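Local coordinates for protein HI_1472 (Haemophilus influenzae, PDB 3PSH), which binds molybdate and tungstate, but not sulfate or phosphate, and serves as the solute-binding component of the MolBCA ABC transporter for low-affinity molybdate import, at residues K49-K54 with D242-V247; Y56-P61 with Y319-K324; Y187-D192 with A236-Q241; G203-H208 with L288-L293. One frame throughout, in Å; residues are numbered along the deposited sequence.

Contact 1 of 4, residues K49-K54 with D242-V247; sequences KKQLGK and DRYPDV. With MOO (molybdate ion), chain B.
K50, on helix 48-52, meets R243 and Y244 across the cleft of this periplasmic binding protein, largely through water. One water donates to both K50 O and R243 O. With CG anti to the backbone N (chi1 177°), the long lysine chain runs out until NZ lies 3.7 Å from Y244 OH, and a second water accepts from NZ and bonds weakly to that hydroxyl. Q51 gives the direct link: its carbonyl O accepts from R243 NH1 at 2.8 Å (N-H...O 160°), on a lone pair and almost in the guanidinium plane. NH1 also donates to molybdate O4 at 2.9 Å, and NH2 gives two bonds to O1 and O4, so the planar arginine turns its edge to the oxyanion while Q51 O, in the same plane, helps fix its rotation. H26, Q27, Y196, G279 and Y280 also hydrogen-bond the ion, completing the site. A water donating to Q51 OE1 sits 3.0 Å above the centre of the guanidinium plane. The ring of Y244 has R243 CG over its centre, 3.7 Å above its plane. G53 leaves the helix with positive phi (94°); lacking a side chain, it brings its CA to 3.6 Å from R243 CB. K54 N then donates to a water that itself bonds R243 O. W278 makes a cation-pi contact with R243. The contact thus sets the end of helix 48-52, with H26 of helix 26-34 touching Q51 and L52, against the loop between strand 237-240 and helix 247-252.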
# COMPACT_ATOMS: atom_id res chain seq x y z
N LYS A 49 -11.14 4.34 7.48
CA LYS A 49 -11.73 2.99 7.52
C LYS A 49 -11.92 2.47 6.07
O LYS A 49 -11.71 1.31 5.81
CB LYS A 49 -13.12 3.07 8.20
CG LYS A 49 -12.98 3.35 9.71
CD LYS A 49 -14.38 3.33 10.48
CE LYS A 49 -14.21 3.73 12.00
NZ LYS A 49 -15.70 4.00 12.39
N LYS A 50 -12.33 3.30 5.17
CA LYS A 50 -12.48 2.85 3.75
C LYS A 50 -11.14 2.39 3.14
O LYS A 50 -11.04 1.25 2.55
CB LYS A 50 -13.16 3.88 2.87
CG LYS A 50 -13.22 3.38 1.48
CD LYS A 50 -14.34 4.11 0.74
CE LYS A 50 -14.67 3.44 -0.58
NZ LYS A 50 -13.71 4.15 -1.47
N GLN A 51 -10.10 3.20 3.37
CA GLN A 51 -8.84 2.94 2.70
C GLN A 51 -8.02 1.83 3.35
O GLN A 51 -7.22 1.14 2.66
CB GLN A 51 -8.03 4.28 2.72
CG GLN A 51 -8.61 5.33 1.76
CD GLN A 51 -8.67 4.88 0.29
OE1 GLN A 51 -7.82 4.17 -0.21
NE2 GLN A 51 -9.76 5.28 -0.40
N LEU A 52 -8.18 1.65 4.69
CA LEU A 52 -7.51 0.56 5.41
C LEU A 52 -8.34 -0.71 5.55
O LEU A 52 -7.77 -1.76 5.95
CB LEU A 52 -6.94 0.99 6.81
CG LEU A 52 -5.86 2.10 6.69
CD1 LEU A 52 -5.50 2.61 8.11
CD2 LEU A 52 -4.51 1.49 6.22
N GLY A 53 -9.62 -0.65 5.25
CA GLY A 53 -10.47 -1.75 5.48
C GLY A 53 -11.21 -1.75 6.80
O GLY A 53 -10.70 -1.35 7.81
N LYS A 54 -12.41 -2.33 6.82
CA LYS A 54 -13.20 -2.24 8.04
C LYS A 54 -12.55 -2.95 9.23
O LYS A 54 -12.93 -2.66 10.42
CB LYS A 54 -14.64 -2.76 7.77
CG LYS A 54 -14.72 -4.30 7.89
CD LYS A 54 -16.07 -4.85 7.38
CE LYS A 54 -15.99 -6.35 7.27
NZ LYS A 54 -15.73 -6.96 8.65
N ASP A 242 -8.48 -7.16 0.14
CA ASP A 242 -9.21 -7.51 1.37
C ASP A 242 -10.12 -6.38 1.87
O ASP A 242 -11.23 -6.65 2.42
CB ASP A 242 -8.25 -7.87 2.50
CG ASP A 242 -8.98 -8.42 3.72
OD1 ASP A 242 -9.75 -9.42 3.55
OD2 ASP A 242 -8.74 -7.91 4.83
N ARG A 243 -9.70 -5.12 1.60
CA ARG A 243 -10.58 -3.98 2.07
C ARG A 243 -11.87 -3.80 1.28
O ARG A 243 -12.72 -3.01 1.71
CB ARG A 243 -9.83 -2.66 2.04
CG ARG A 243 -9.22 -2.36 0.63
CD ARG A 243 -8.31 -1.03 0.68
NE ARG A 243 -7.73 -0.90 -0.69
CZ ARG A 243 -6.82 0.06 -1.03
NH1 ARG A 243 -6.52 0.99 -0.09
NH2 ARG A 243 -6.31 0.17 -2.27
N TYR A 244 -11.99 -4.50 0.12
CA TYR A 244 -13.18 -4.45 -0.72
C TYR A 244 -13.82 -5.82 -0.95
O TYR A 244 -14.03 -6.24 -2.07
CB TYR A 244 -12.82 -3.79 -2.02
CG TYR A 244 -12.32 -2.36 -1.88
CD1 TYR A 244 -12.98 -1.42 -1.05
CD2 TYR A 244 -11.14 -1.91 -2.53
CE1 TYR A 244 -12.50 -0.10 -0.92
CE2 TYR A 244 -10.72 -0.50 -2.47
CZ TYR A 244 -11.38 0.34 -1.62
OH TYR A 244 -11.00 1.68 -1.46
N PRO A 245 -14.19 -6.50 0.12
CA PRO A 245 -14.62 -7.87 -0.01
C PRO A 245 -15.91 -8.02 -0.82
O PRO A 245 -16.10 -9.09 -1.45
CB PRO A 245 -14.90 -8.26 1.44
CG PRO A 245 -15.28 -6.97 2.13
CD PRO A 245 -14.31 -5.98 1.50
N ASP A 246 -16.78 -6.98 -0.85
CA ASP A 246 -18.04 -7.05 -1.64
C ASP A 246 -17.77 -7.28 -3.13
O ASP A 246 -18.69 -7.72 -3.92
CB ASP A 246 -18.87 -5.77 -1.47
CG ASP A 246 -19.42 -5.55 -0.05
OD1 ASP A 246 -19.31 -6.47 0.83
OD2 ASP A 246 -20.00 -4.45 0.16
N VAL A 247 -16.55 -6.95 -3.59
CA VAL A 247 -16.26 -7.09 -5.01
C VAL A 247 -16.31 -8.58 -5.45
O VAL A 247 -16.69 -8.84 -6.63
CB VAL A 247 -14.94 -6.36 -5.42
CG1 VAL A 247 -14.58 -6.72 -6.83
CG2 VAL A 247 -15.12 -4.87 -5.21
MO MOO B . -3.45 2.58 -2.83
O1 MOO B . -4.00 1.36 -3.87
O2 MOO B . -3.42 4.11 -3.63
O3 MOO B . -1.87 2.23 -2.32
O4 MOO B . -4.40 2.48 -1.43
O HOH W 1 -13.12 -0.43 2.44
O HOH W 2 -12.66 2.62 -3.75
O HOH W 3 -8.72 2.30 -1.97
O HOH W 4 -13.54 -3.62 4.38

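Contact 2 of 4, residues Y56-P61 with Y319-K324; sequences YVRLAP and YRTSYK
L59 lies over one face of the Y319 ring, where the loop after helix 48-52 of this binding-protein fold meets the C-terminal tail that follows helix 307-319. L59 CD1 is 4.1 Å from the ring centroid, 14° off the normal, a CH-pi contact that suits a branched apolar chain against an aromatic face. Y56 crosses Y319 at about a right angle and brings its OH to the edge of that ring, 3.9 Å from CE1. Both tyrosine hydroxyls bond N30 OD1 on helix 26-34, which gives these buried polar ends a common partner. Further along the tail, T321 turns its methyl CG2 to L59 CD2 at 3.8 Å. R58 is extended through CD, then bends at chi3 (75°), which swings its guanidinium against the tail. There NH2 donates to S322 O at 2.8 Å, nearly straight at 171° and close to the guanidinium plane, while K324 CB lies 3.5 Å above one face, toward the rim. Arginine suits the place because its edge bonds while its face packs. Water ties the backbones together as well: one molecule donates to L59 O at 2.8 Å and to Y319 O at 2.7 Å.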
# COMPACT_ATOMS: atom_id res chain seq x y z
N TYR A 56 -9.31 -2.93 10.00
CA TYR A 56 -8.04 -2.29 10.43
C TYR A 56 -8.07 -1.87 11.91
O TYR A 56 -7.07 -1.95 12.63
CB TYR A 56 -7.68 -1.05 9.59
CG TYR A 56 -6.21 -0.77 9.80
CD1 TYR A 56 -5.27 -1.51 9.03
CD2 TYR A 56 -5.75 0.25 10.63
CE1 TYR A 56 -3.86 -1.36 9.15
CE2 TYR A 56 -4.41 0.42 10.80
CZ TYR A 56 -3.43 -0.35 10.05
OH TYR A 56 -2.12 -0.03 10.25
N VAL A 57 -9.25 -1.43 12.36
CA VAL A 57 -9.45 -0.86 13.70
C VAL A 57 -9.13 -1.99 14.71
O VAL A 57 -8.74 -1.72 15.88
CB VAL A 57 -10.92 -0.31 13.80
CG1 VAL A 57 -11.90 -1.50 13.86
CG2 VAL A 57 -11.12 0.68 15.00
N ARG A 58 -9.18 -3.25 14.30
CA ARG A 58 -8.79 -4.29 15.20
C ARG A 58 -7.30 -4.20 15.63
O ARG A 58 -6.91 -4.62 16.76
CB ARG A 58 -9.06 -5.69 14.66
CG ARG A 58 -8.76 -6.77 15.73
CD ARG A 58 -9.01 -8.18 15.19
NE ARG A 58 -7.89 -8.52 14.29
CZ ARG A 58 -6.76 -9.07 14.75
NH1 ARG A 58 -6.58 -9.31 16.05
NH2 ARG A 58 -5.78 -9.33 13.94
N LEU A 59 -6.45 -3.77 14.71
CA LEU A 59 -5.00 -3.75 14.89
C LEU A 59 -4.62 -2.41 15.56
O LEU A 59 -3.56 -2.29 16.20
CB LEU A 59 -4.32 -3.78 13.51
CG LEU A 59 -4.68 -5.04 12.63
CD1 LEU A 59 -4.18 -4.84 11.11
CD2 LEU A 59 -4.22 -6.37 13.18
N ALA A 60 -5.45 -1.40 15.38
CA ALA A 60 -5.17 -0.09 15.97
C ALA A 60 -6.46 0.53 16.56
O ALA A 60 -7.03 1.44 15.90
CB ALA A 60 -4.48 0.79 14.91
N PRO A 61 -6.96 -0.04 17.72
CA PRO A 61 -8.29 0.46 18.18
C PRO A 61 -8.27 1.92 18.50
O PRO A 61 -9.31 2.58 18.54
CB PRO A 61 -8.52 -0.28 19.51
CG PRO A 61 -7.52 -1.31 19.63
CD PRO A 61 -6.65 -1.33 18.38
N TYR A 319 2.45 -5.53 14.62
CA TYR A 319 1.11 -5.10 15.03
C TYR A 319 0.79 -5.41 16.47
O TYR A 319 -0.28 -5.07 16.90
CB TYR A 319 0.02 -5.72 14.14
CG TYR A 319 0.01 -5.22 12.69
CD1 TYR A 319 -0.33 -3.88 12.39
CD2 TYR A 319 0.32 -6.11 11.62
CE1 TYR A 319 -0.40 -3.40 11.06
CE2 TYR A 319 0.19 -5.65 10.26
CZ TYR A 319 -0.08 -4.30 10.01
OH TYR A 319 -0.24 -3.88 8.72
N ARG A 320 1.71 -6.05 17.18
CA ARG A 320 1.61 -6.38 18.64
C ARG A 320 0.32 -7.22 18.94
O ARG A 320 -0.33 -7.17 20.05
CB ARG A 320 1.67 -5.05 19.46
CG ARG A 320 2.84 -4.18 19.16
CD ARG A 320 2.61 -2.73 19.71
NE ARG A 320 1.64 -2.07 18.80
CZ ARG A 320 1.93 -1.54 17.58
NH1 ARG A 320 3.10 -1.68 16.99
NH2 ARG A 320 0.94 -0.98 16.90
N THR A 321 -0.07 -7.99 17.94
CA THR A 321 -1.21 -8.89 18.08
C THR A 321 -1.07 -10.07 17.09
O THR A 321 -0.14 -10.08 16.29
CB THR A 321 -2.58 -8.19 17.91
OG1 THR A 321 -3.58 -9.10 18.39
CG2 THR A 321 -2.88 -7.76 16.48
N SER A 322 -1.90 -11.08 17.25
CA SER A 322 -1.98 -12.13 16.21
C SER A 322 -2.74 -11.72 14.95
O SER A 322 -3.55 -10.76 14.96
CB SER A 322 -2.57 -13.42 16.79
OG SER A 322 -3.89 -13.16 17.14
N TYR A 323 -2.50 -12.46 13.85
CA TYR A 323 -3.38 -12.37 12.66
C TYR A 323 -4.68 -13.13 12.85
O TYR A 323 -4.73 -14.27 13.42
CB TYR A 323 -2.61 -12.86 11.39
CG TYR A 323 -3.47 -13.07 10.18
CD1 TYR A 323 -4.00 -11.96 9.36
CD2 TYR A 323 -3.73 -14.36 9.74
CE1 TYR A 323 -4.77 -12.20 8.20
CE2 TYR A 323 -4.53 -14.59 8.57
CZ TYR A 323 -4.97 -13.57 7.78
OH TYR A 323 -5.80 -13.83 6.70
N LYS A 324 -5.75 -12.50 12.40
CA LYS A 324 -7.08 -13.03 12.43
C LYS A 324 -7.64 -13.07 11.01
O LYS A 324 -7.92 -12.02 10.46
CB LYS A 324 -7.99 -12.12 13.33
CG LYS A 324 -9.33 -12.75 13.68
CD LYS A 324 -10.00 -11.97 14.81
CE LYS A 324 -11.26 -12.65 15.33
NZ LYS A 324 -12.42 -12.08 14.56
O HOH W 5 -6.16 -9.74 11.22
O HOH W 6 -2.51 -4.11 18.06
O HOH W 7 -1.76 -0.29 17.37

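Contact 3 of 4, residues Y187-D192 with A236-Q241; sequences YMANPD and AVILVQ
Y187 and I238 are bridge partners in parallel neighbouring strands, the central pair of a four-strand sheet in the order 2-1-3-4, the alpha/beta core of one lobe of the binding protein. Y187 N donates to V237 O, L239 N to Y187 O at 2.8 Å, and A189 N to L239 O at 2.9 Å. On one face Y187 CB runs alongside I238 CG1, pointing the same way. On the other face M188 folds at its second and third torsions (56° and 62°), which curls the flexible thioether back over the neighbouring strand: CE reaches L239 CB at 3.8 Å and SD reaches Q241 CG at 3.6 Å. A189, with only a methyl, sets CB 3.8 Å from I238 CG2. Where pairing stops, a water takes over, accepting from Q241 N at 2.9 Å and donating to A189 O, with a weak bond to N190 OD1. Outside this shell, A189 and V240 pack on helix 247-252, while strand 268-270 bonds the far edge of 237-240. Q241 stands just behind the molybdate site, its side chain about 5 Å from the ion at nearest atoms. A glutamine fits here because its amide both gives and accepts: NE2 donates to A277 O and bonds Y196 OH, while OE1 accepts from R243 NH2, an arrangement consistent with a second-shell residue holding R243 and Y196, two residues that bind molybdate. N190 meets the same oxygen with its amide plane nearly perpendicular: ND2 donates to Q241 OE1 at 3.1 Å from well above that carbonyl's plane.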
# COMPACT_ATOMS: atom_id res chain seq x y z
N TYR A 187 -5.63 -10.33 -12.75
CA TYR A 187 -6.30 -9.05 -12.85
C TYR A 187 -6.73 -8.65 -11.47
O TYR A 187 -7.32 -9.46 -10.75
CB TYR A 187 -7.56 -9.24 -13.72
CG TYR A 187 -8.40 -7.97 -13.83
CD1 TYR A 187 -8.02 -6.93 -14.73
CD2 TYR A 187 -9.59 -7.82 -13.10
CE1 TYR A 187 -8.80 -5.74 -14.84
CE2 TYR A 187 -10.38 -6.58 -13.22
CZ TYR A 187 -9.95 -5.60 -14.11
OH TYR A 187 -10.75 -4.48 -14.09
N MET A 188 -6.50 -7.36 -11.15
CA MET A 188 -6.93 -6.81 -9.88
C MET A 188 -8.29 -6.08 -10.06
O MET A 188 -8.34 -5.05 -10.68
CB MET A 188 -5.78 -5.90 -9.35
CG MET A 188 -6.16 -5.13 -8.17
SD MET A 188 -6.77 -6.08 -6.76
CE MET A 188 -5.47 -6.97 -6.42
N ALA A 189 -9.32 -6.60 -9.46
CA ALA A 189 -10.67 -5.97 -9.62
C ALA A 189 -11.01 -5.16 -8.34
O ALA A 189 -11.18 -5.70 -7.27
CB ALA A 189 -11.73 -7.12 -9.84
N ASN A 190 -10.98 -3.83 -8.48
CA ASN A 190 -11.42 -2.87 -7.47
C ASN A 190 -12.88 -2.48 -7.74
O ASN A 190 -13.42 -2.81 -8.82
CB ASN A 190 -10.48 -1.65 -7.45
CG ASN A 190 -9.33 -1.85 -6.52
OD1 ASN A 190 -8.61 -2.83 -6.60
ND2 ASN A 190 -9.15 -0.91 -5.58
N PRO A 191 -13.54 -1.83 -6.78
CA PRO A 191 -14.98 -1.45 -6.91
C PRO A 191 -15.24 -0.67 -8.16
O PRO A 191 -14.34 -0.02 -8.77
CB PRO A 191 -15.22 -0.58 -5.66
CG PRO A 191 -14.35 -1.24 -4.66
CD PRO A 191 -13.04 -1.49 -5.44
N ASP A 192 -16.46 -0.84 -8.68
CA ASP A 192 -16.85 -0.01 -9.83
C ASP A 192 -15.93 -0.06 -11.09
O ASP A 192 -15.56 1.00 -11.58
CB ASP A 192 -17.06 1.43 -9.34
CG ASP A 192 -18.12 1.48 -8.27
OD1 ASP A 192 -19.20 0.88 -8.49
OD2 ASP A 192 -17.86 2.05 -7.18
N ALA A 236 -6.54 -15.24 -16.27
CA ALA A 236 -6.65 -16.60 -15.67
C ALA A 236 -7.08 -16.60 -14.19
O ALA A 236 -7.76 -17.52 -13.66
CB ALA A 236 -5.28 -17.34 -15.78
N VAL A 237 -6.73 -15.48 -13.52
CA VAL A 237 -6.90 -15.35 -12.07
C VAL A 237 -7.40 -13.90 -11.84
O VAL A 237 -6.85 -12.97 -12.41
CB VAL A 237 -5.60 -15.54 -11.37
CG1 VAL A 237 -5.81 -15.27 -9.90
CG2 VAL A 237 -5.11 -17.01 -11.46
N ILE A 238 -8.40 -13.76 -11.01
CA ILE A 238 -8.86 -12.43 -10.54
C ILE A 238 -8.62 -12.30 -9.07
O ILE A 238 -8.91 -13.19 -8.31
CB ILE A 238 -10.32 -12.07 -10.95
CG1 ILE A 238 -10.44 -11.85 -12.43
CG2 ILE A 238 -10.90 -10.84 -10.22
CD1 ILE A 238 -12.00 -11.91 -12.90
N LEU A 239 -8.01 -11.16 -8.65
CA LEU A 239 -7.70 -10.90 -7.25
C LEU A 239 -8.52 -9.68 -6.84
O LEU A 239 -8.83 -8.81 -7.69
CB LEU A 239 -6.18 -10.63 -7.04
CG LEU A 239 -5.33 -11.90 -7.51
CD1 LEU A 239 -3.92 -11.53 -7.42
CD2 LEU A 239 -5.62 -13.15 -6.50
N VAL A 240 -8.94 -9.76 -5.57
CA VAL A 240 -9.68 -8.68 -4.94
C VAL A 240 -8.95 -8.30 -3.64
O VAL A 240 -8.47 -9.13 -2.91
CB VAL A 240 -11.16 -9.06 -4.66
CG1 VAL A 240 -11.93 -7.96 -3.88
CG2 VAL A 240 -11.91 -9.28 -6.01
N GLN A 241 -8.85 -6.99 -3.41
CA GLN A 241 -8.22 -6.50 -2.18
C GLN A 241 -9.09 -6.77 -0.99
O GLN A 241 -10.32 -6.53 -1.12
CB GLN A 241 -8.03 -4.97 -2.33
CG GLN A 241 -6.96 -4.64 -3.44
CD GLN A 241 -6.76 -3.14 -3.74
OE1 GLN A 241 -7.56 -2.25 -3.29
NE2 GLN A 241 -5.67 -2.84 -4.47
O HOH W 8 -10.10 -4.96 -4.98

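Contact 4 of 4, residues G203-H208 with L288-L293; sequences GLMMEH and LGEVWL
E290 reaches across to M205 and H208 where two helices of the binding protein's alpha/beta fold, 201-208 and 283-297, pack at a signed crossing angle of -53°, their local axes 9.1 Å apart. From CB the glutamate chain sets out with CG anti to its own carbonyl carbon (chi1 -69°) and stays extended, which carries its carboxylate across to H208. CG rests on M205 CG at 3.7 Å, methylene against methylene. CD comes 3.7 Å from H208 CB. At the tip the carboxylate lies almost parallel to the imidazole plane, 9° apart, with OE1 3.4 Å from H208 CB; no hydrogen bond joins the two residues. Both carboxylate oxygens and H208 NE2 have partners elsewhere: OE1 a salt bridge to R168 NE, OE2 a hydrogen bond with Y201 OH, and H208 NE2 one with D133 OD1. A long acidic chain therefore suits this buried place, since its CG methylene packs while the carboxylate finds a cation in R168. One turn on, L293 closes the contact with its CD2 methyl, which lies near the M205 carbonyl and 4.1 Å from M206 CA.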
# COMPACT_ATOMS: atom_id res chain seq x y z
N GLY A 203 1.36 -4.41 -9.95
CA GLY A 203 1.95 -5.31 -11.02
C GLY A 203 3.27 -5.91 -10.50
O GLY A 203 3.71 -6.95 -10.97
N LEU A 204 3.99 -5.20 -9.58
CA LEU A 204 5.25 -5.67 -9.00
C LEU A 204 4.98 -6.85 -8.10
O LEU A 204 5.70 -7.85 -8.10
CB LEU A 204 6.01 -4.58 -8.21
CG LEU A 204 6.70 -3.58 -9.22
CD1 LEU A 204 7.02 -2.34 -8.50
CD2 LEU A 204 7.99 -4.22 -9.68
N MET A 205 3.90 -6.75 -7.32
CA MET A 205 3.57 -7.91 -6.44
C MET A 205 3.28 -9.14 -7.28
O MET A 205 3.81 -10.21 -6.98
CB MET A 205 2.36 -7.65 -5.55
CG MET A 205 2.01 -8.84 -4.60
SD MET A 205 0.50 -8.29 -3.61
CE MET A 205 -0.80 -8.45 -4.81
N MET A 206 2.58 -8.91 -8.38
CA MET A 206 2.27 -10.01 -9.31
C MET A 206 3.59 -10.52 -9.93
O MET A 206 3.89 -11.75 -9.85
CB MET A 206 1.35 -9.50 -10.38
CG MET A 206 -0.03 -9.19 -9.74
SD MET A 206 -1.12 -8.67 -11.04
CE MET A 206 -2.73 -8.31 -10.20
N GLU A 207 4.49 -9.65 -10.33
CA GLU A 207 5.75 -10.16 -10.98
C GLU A 207 6.59 -11.00 -10.06
O GLU A 207 7.15 -12.07 -10.43
CB GLU A 207 6.59 -8.97 -11.45
CG GLU A 207 6.01 -8.36 -12.70
CD GLU A 207 6.75 -7.02 -13.07
OE1 GLU A 207 7.78 -6.74 -12.40
OE2 GLU A 207 6.32 -6.39 -14.03
N HIS A 208 6.71 -10.57 -8.80
CA HIS A 208 7.56 -11.26 -7.84
C HIS A 208 7.01 -12.65 -7.45
O HIS A 208 7.72 -13.49 -6.97
CB HIS A 208 7.76 -10.40 -6.60
CG HIS A 208 8.72 -9.27 -6.84
ND1 HIS A 208 10.10 -9.40 -6.69
CD2 HIS A 208 8.48 -7.97 -7.17
CE1 HIS A 208 10.67 -8.22 -6.96
NE2 HIS A 208 9.72 -7.35 -7.28
N LEU A 288 4.93 -10.79 3.42
CA LEU A 288 3.94 -11.82 3.54
C LEU A 288 3.08 -11.96 2.25
O LEU A 288 2.69 -13.08 1.82
CB LEU A 288 3.04 -11.51 4.80
CG LEU A 288 3.81 -11.21 6.10
CD1 LEU A 288 2.79 -10.83 7.22
CD2 LEU A 288 4.63 -12.43 6.56
N GLY A 289 2.64 -10.84 1.70
CA GLY A 289 1.73 -10.87 0.62
C GLY A 289 2.31 -11.60 -0.60
O GLY A 289 1.59 -12.37 -1.23
N GLU A 290 3.53 -11.26 -1.02
CA GLU A 290 4.10 -11.89 -2.22
C GLU A 290 4.30 -13.39 -1.99
O GLU A 290 4.08 -14.20 -2.89
CB GLU A 290 5.44 -11.26 -2.56
CG GLU A 290 5.21 -9.83 -3.04
CD GLU A 290 6.53 -9.10 -3.41
OE1 GLU A 290 7.64 -9.66 -3.31
OE2 GLU A 290 6.41 -7.83 -3.73
N VAL A 291 4.59 -13.77 -0.75
CA VAL A 291 4.77 -15.23 -0.42
C VAL A 291 3.35 -15.88 -0.50
O VAL A 291 3.20 -16.96 -1.14
CB VAL A 291 5.44 -15.46 0.96
CG1 VAL A 291 5.55 -16.97 1.25
CG2 VAL A 291 6.86 -14.78 1.01
N TRP A 292 2.30 -15.26 0.09
CA TRP A 292 0.95 -15.81 -0.14
C TRP A 292 0.59 -16.03 -1.60
O TRP A 292 0.08 -17.15 -1.97
CB TRP A 292 -0.10 -14.92 0.53
CG TRP A 292 -1.51 -15.49 0.35
CD1 TRP A 292 -2.15 -16.33 1.21
CD2 TRP A 292 -2.45 -15.14 -0.66
NE1 TRP A 292 -3.42 -16.61 0.76
CE2 TRP A 292 -3.64 -15.90 -0.40
CE3 TRP A 292 -2.39 -14.32 -1.83
CZ2 TRP A 292 -4.76 -15.83 -1.28
CZ3 TRP A 292 -3.52 -14.27 -2.73
CH2 TRP A 292 -4.70 -15.02 -2.41
N LEU A 293 0.85 -15.01 -2.45
CA LEU A 293 0.39 -15.14 -3.82
C LEU A 293 1.27 -16.24 -4.51
O LEU A 293 0.76 -17.03 -5.35
CB LEU A 293 0.51 -13.78 -4.57
CG LEU A 293 0.05 -13.77 -6.02
CD1 LEU A 293 -1.43 -14.19 -6.15
CD2 LEU A 293 0.26 -12.32 -6.54

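Overall arrangement
From the N terminus, residues 49-54 and 56-61 come first, adjoining halves of contacts 1 and 2. Next come 187-192 and 203-208, opening contacts 3 and 4. Contact 3 closes first, at 236-241, and contact 1 directly after, at 242-247, so the loop of contact 3 lies wholly within that of contact 1. Contact 4 closes at 288-293 and crosses both. Contact 2 closes last, at 319-324; it encloses contacts 3 and 4 and crosses contact 1. Contact 1 ties the end of helix 48-52 to the loop after strand 237-240, and contact 2 ties the loop beyond that helix to the C-terminal tail. Contact 3 pairs the central strands of the sheet behind the molybdate; contact 4 packs helices against it.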